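Local coordinates for pectinesterase A (Erwinia chrysanthemi, PDB 2NTP), which hydrolyses the methyl esters of galacturonate units in pectin, releasing methanol, as the first step in the maceration and soft-rotting of plant tissue, at residues A[276-284]-A[293-303]. Residues are numbered along the deposited sequence; the frame is centred on the assembly and turned at random.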
loop_
_atom_site.group_PDB
_atom_site.type_symbol
_atom_site.label_atom_id
_atom_site.label_comp_id
_atom_site.label_asym_id
_atom_site.label_seq_id
_atom_site.Cartn_x
_atom_site.Cartn_y
_atom_site.Cartn_z
ATOM N N ILE A 276 -1.718 -16.750 -8.765
ATOM C CA ILE A 276 -1.299 -15.767 -9.763
ATOM C C ILE A 276 -1.509 -16.293 -11.187
ATOM O O ILE A 276 -1.042 -17.392 -11.523
ATOM C CB ILE A 276 0.201 -15.380 -9.572
ATOM C CG1 ILE A 276 0.443 -14.706 -8.210
ATOM C CG2 ILE A 276 0.695 -14.498 -10.731
ATOM C CD1 ILE A 276 -0.401 -13.440 -7.944
ATOM N N TYR A 277 -2.200 -15.509 -12.016
ATOM C CA TYR A 277 -2.393 -15.855 -13.434
ATOM C C TYR A 277 -1.525 -15.040 -14.396
ATOM O O TYR A 277 -1.342 -15.432 -15.557
ATOM C CB TYR A 277 -3.876 -15.777 -13.843
ATOM C CG TYR A 277 -4.517 -14.412 -13.691
ATOM C CD1 TYR A 277 -4.275 -13.389 -14.614
ATOM C CD2 TYR A 277 -5.382 -14.149 -12.632
ATOM C CE1 TYR A 277 -4.869 -12.130 -14.466
ATOM C CE2 TYR A 277 -5.983 -12.894 -12.480
ATOM C CZ TYR A 277 -5.721 -11.898 -13.398
ATOM O OH TYR A 277 -6.313 -10.665 -13.244
ATOM N N GLY A 278 -0.996 -13.911 -13.920
ATOM C CA GLY A 278 -0.230 -12.987 -14.761
ATOM C C GLY A 278 -0.692 -11.556 -14.577
ATOM O O GLY A 278 -1.116 -11.173 -13.488
ATOM N N TRP A 279 -0.604 -10.764 -15.643
ATOM C CA TRP A 279 -0.978 -9.351 -15.599
ATOM C C TRP A 279 -2.394 -9.151 -16.144
ATOM O O TRP A 279 -2.985 -10.074 -16.708
ATOM C CB TRP A 279 0.018 -8.521 -16.418
ATOM C CG TRP A 279 1.457 -8.680 -15.999
ATOM C CD1 TRP A 279 2.402 -9.470 -16.596
ATOM C CD2 TRP A 279 2.113 -8.031 -14.901
ATOM N NE1 TRP A 279 3.604 -9.353 -15.937
ATOM C CE2 TRP A 279 3.455 -8.478 -14.892
ATOM C CE3 TRP A 279 1.698 -7.114 -13.924
ATOM C CZ2 TRP A 279 4.389 -8.038 -13.943
ATOM C CZ3 TRP A 279 2.622 -6.672 -12.985
ATOM C CH2 TRP A 279 3.956 -7.137 -12.998
ATOM N N ASP A 280 -2.940 -7.945 -15.986
ATOM C CA ASP A 280 -4.287 -7.669 -16.492
ATOM C C ASP A 280 -4.438 -6.234 -16.988
ATOM O O ASP A 280 -3.554 -5.395 -16.784
ATOM C CB ASP A 280 -5.346 -7.975 -15.421
ATOM C CG ASP A 280 -6.617 -8.596 -16.002
ATOM O OD1 ASP A 280 -7.018 -8.243 -17.135
ATOM O OD2 ASP A 280 -7.225 -9.439 -15.313
ATOM N N LYS A 281 -5.568 -5.976 -17.648
ATOM C CA LYS A 281 -5.939 -4.641 -18.111
ATOM C C LYS A 281 -6.792 -3.916 -17.069
ATOM O O LYS A 281 -7.250 -4.515 -16.092
ATOM C CB LYS A 281 -6.693 -4.731 -19.449
ATOM C CG LYS A 281 -7.996 -5.525 -19.391
ATOM C CD LYS A 281 -8.614 -5.706 -20.776
ATOM C CE LYS A 281 -9.966 -6.394 -20.670
ATOM N NZ LYS A 281 -10.442 -6.905 -21.987
ATOM N N MET A 282 -6.998 -2.620 -17.286
ATOM C CA MET A 282 -7.832 -1.809 -16.412
ATOM C C MET A 282 -8.500 -0.711 -17.220
ATOM O O MET A 282 -7.907 -0.185 -18.165
ATOM C CB MET A 282 -6.995 -1.197 -15.287
ATOM C CG MET A 282 -7.812 -0.562 -14.168
ATOM S SD MET A 282 -6.765 0.086 -12.858
ATOM C CE MET A 282 -8.001 0.672 -11.705
ATOM N N SER A 283 -9.727 -0.368 -16.837
ATOM C CA SER A 283 -10.504 0.634 -17.567
ATOM C C SER A 283 -10.589 1.959 -16.826
ATOM O O SER A 283 -10.512 2.015 -15.595
ATOM C CB SER A 283 -11.914 0.114 -17.856
ATOM O OG SER A 283 -12.709 0.139 -16.681
ATOM N N GLY A 284 -10.769 3.027 -17.597
ATOM C CA GLY A 284 -11.025 4.352 -17.067
ATOM C C GLY A 284 -11.960 5.082 -18.012
ATOM O O GLY A 284 -12.513 4.478 -18.930
ATOM N N TRP A 293 -9.715 1.361 -22.269
ATOM C CA TRP A 293 -8.976 0.258 -21.662
ATOM C C TRP A 293 -7.482 0.466 -21.792
ATOM O O TRP A 293 -6.974 0.808 -22.864
ATOM C CB TRP A 293 -9.384 -1.090 -22.273
ATOM C CG TRP A 293 -10.750 -1.531 -21.838
ATOM C CD1 TRP A 293 -11.927 -1.308 -22.490
ATOM C CD2 TRP A 293 -11.083 -2.245 -20.639
ATOM N NE1 TRP A 293 -12.976 -1.842 -21.778
ATOM C CE2 TRP A 293 -12.487 -2.427 -20.640
ATOM C CE3 TRP A 293 -10.336 -2.747 -19.565
ATOM C CZ2 TRP A 293 -13.160 -3.093 -19.608
ATOM C CZ3 TRP A 293 -11.010 -3.414 -18.533
ATOM C CH2 TRP A 293 -12.404 -3.581 -18.569
ATOM N N PHE A 294 -6.787 0.258 -20.681
ATOM C CA PHE A 294 -5.337 0.321 -20.642
ATOM C C PHE A 294 -4.791 -1.089 -20.464
ATOM O O PHE A 294 -5.183 -1.803 -19.539
ATOM C CB PHE A 294 -4.880 1.245 -19.520
ATOM C CG PHE A 294 -5.447 2.628 -19.623
ATOM C CD1 PHE A 294 -4.924 3.543 -20.534
ATOM C CD2 PHE A 294 -6.515 3.015 -18.817
ATOM C CE1 PHE A 294 -5.453 4.836 -20.630
ATOM C CE2 PHE A 294 -7.051 4.299 -18.906
ATOM C CZ PHE A 294 -6.517 5.210 -19.817
ATOM N N ASN A 295 -3.903 -1.485 -21.372
ATOM C CA ASN A 295 -3.463 -2.874 -21.472
ATOM C C ASN A 295 -2.094 -3.132 -20.850
ATOM O O ASN A 295 -1.218 -2.263 -20.892
ATOM C CB ASN A 295 -3.475 -3.315 -22.940
ATOM C CG ASN A 295 -4.859 -3.233 -23.565
ATOM O OD1 ASN A 295 -5.864 -3.624 -22.960
ATOM N ND2 ASN A 295 -4.915 -2.731 -24.793
ATOM N N PRO A 296 -1.900 -4.338 -20.276
ATOM C CA PRO A 296 -0.635 -4.643 -19.615
ATOM C C PRO A 296 0.569 -4.618 -20.565
ATOM O O PRO A 296 1.670 -4.250 -20.148
ATOM C CB PRO A 296 -0.863 -6.051 -19.046
ATOM C CG PRO A 296 -1.961 -6.632 -19.880
ATOM C CD PRO A 296 -2.847 -5.469 -20.195
ATOM N N GLU A 297 0.356 -4.981 -21.830
ATOM C CA GLU A 297 1.442 -5.003 -22.813
ATOM C C GLU A 297 1.961 -3.596 -23.140
ATOM O O GLU A 297 3.092 -3.436 -23.612
ATOM C CB GLU A 297 1.028 -5.758 -24.088
ATOM C CG GLU A 297 -0.134 -5.140 -24.854
ATOM C CD GLU A 297 -1.486 -5.743 -24.506
ATOM O OE1 GLU A 297 -1.673 -6.246 -23.373
ATOM O OE2 GLU A 297 -2.379 -5.706 -25.386
ATOM N N ASP A 298 1.134 -2.587 -22.873
ATOM C CA ASP A 298 1.516 -1.189 -23.067
ATOM C C ASP A 298 2.072 -0.556 -21.792
ATOM O O ASP A 298 2.433 0.624 -21.780
ATOM C CB ASP A 298 0.316 -0.379 -23.561
ATOM C CG ASP A 298 -0.222 -0.878 -24.891
ATOM O OD1 ASP A 298 0.587 -1.266 -25.760
ATOM O OD2 ASP A 298 -1.458 -0.872 -25.066
ATOM N N SER A 299 2.128 -1.347 -20.722
ATOM C CA SER A 299 2.570 -0.871 -19.415
ATOM C C SER A 299 3.934 -1.467 -19.062
ATOM O O SER A 299 4.407 -2.383 -19.740
ATOM C CB SER A 299 1.530 -1.232 -18.352
ATOM O OG SER A 299 0.241 -0.794 -18.755
ATOM N N ARG A 300 4.558 -0.954 -18.003
ATOM C CA ARG A 300 5.915 -1.368 -17.630
ATOM C C ARG A 300 5.864 -2.492 -16.597
ATOM O O ARG A 300 6.200 -2.306 -15.424
ATOM C CB ARG A 300 6.748 -0.173 -17.149
ATOM C CG ARG A 300 7.000 0.873 -18.231
ATOM C CD ARG A 300 7.746 2.076 -17.689
ATOM N NE ARG A 300 6.883 2.973 -16.920
ATOM C CZ ARG A 300 7.317 4.032 -16.241
ATOM N NH1 ARG A 300 8.612 4.329 -16.215
ATOM N NH2 ARG A 300 6.461 4.791 -15.578
ATOM N N PHE A 301 5.423 -3.657 -17.065
ATOM C CA PHE A 301 5.190 -4.824 -16.221
ATOM C C PHE A 301 6.219 -5.910 -16.525
ATOM O O PHE A 301 6.217 -6.482 -17.625
ATOM C CB PHE A 301 3.788 -5.386 -16.484
ATOM C CG PHE A 301 2.646 -4.515 -15.999
ATOM C CD1 PHE A 301 2.846 -3.463 -15.109
ATOM C CD2 PHE A 301 1.342 -4.801 -16.408
ATOM C CE1 PHE A 301 1.767 -2.689 -14.661
ATOM C CE2 PHE A 301 0.256 -4.039 -15.959
ATOM C CZ PHE A 301 0.472 -2.980 -15.085
ATOM N N PHE A 302 7.095 -6.197 -15.560
ATOM C CA PHE A 302 8.191 -7.149 -15.784
ATOM C C PHE A 302 8.461 -8.060 -14.598
ATOM O O PHE A 302 8.153 -7.720 -13.457
ATOM C CB PHE A 302 9.489 -6.413 -16.130
ATOM C CG PHE A 302 9.387 -5.518 -17.331
ATOM C CD1 PHE A 302 9.490 -6.044 -18.618
ATOM C CD2 PHE A 302 9.199 -4.149 -17.177
ATOM C CE1 PHE A 302 9.396 -5.212 -19.737
ATOM C CE2 PHE A 302 9.100 -3.311 -18.290
ATOM C CZ PHE A 302 9.200 -3.847 -19.569
ATOM N N GLU A 303 9.063 -9.213 -14.889
ATOM C CA GLU A 303 9.540 -10.136 -13.870
ATOM C C GLU A 303 10.993 -10.516 -14.126
ATOM O O GLU A 303 11.485 -10.429 -15.254
ATOM C CB GLU A 303 8.699 -11.411 -13.851
ATOM C CG GLU A 303 7.310 -11.246 -13.282
ATOM C CD GLU A 303 6.465 -12.472 -13.528
ATOM O OE1 GLU A 303 5.792 -12.524 -14.576
ATOM O OE2 GLU A 303 6.497 -13.392 -12.686
HETATM O O HOH W 1 6.144 -10.496 -16.387
#
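The carboxylate oxygen OE1 of Glu-303 is gripped by two groups: Arg-317 NE in a salt bridge, and a water that donates to it over 2.7 Å while accepting from Trp-279 NE1 at 2.8 Å; OE2 bonds to Ser-306 OG. The water lies in the indole plane, so a tryptophan here can give a face to Phe-301 and still satisfy its one polar atom. The two rings form an offset stack, planes 15° apart, with Phe-301 CB in CH-pi contact over the six-membered indole ring. Ser-299 CB covers the phenyl's other face. Pro-296, rigid and apolar, packs against Trp-279 CB.

Further along, Met-282 and Phe-294 are an antiparallel hydrogen-bonded pair: Met-282 N gives to Phe-294 O at 3.0 Å, and Phe-294 N to Met-282 O at 2.8 Å. Next, small Ser-283 lays its CB on Trp-293, a CH-pi contact. Lys-281 CG stands between backbone N and carbonyl carbon (chi1 61°), and the straight chain beyond carries apolar CE over the opposite face and NZ into a cation-pi contact. Met-282 touches a bound galacturonate near the nucleophile Asp-175. Apolar stacking thus holds the buried end, backbone bonds and cation-pi the more exposed hairpin.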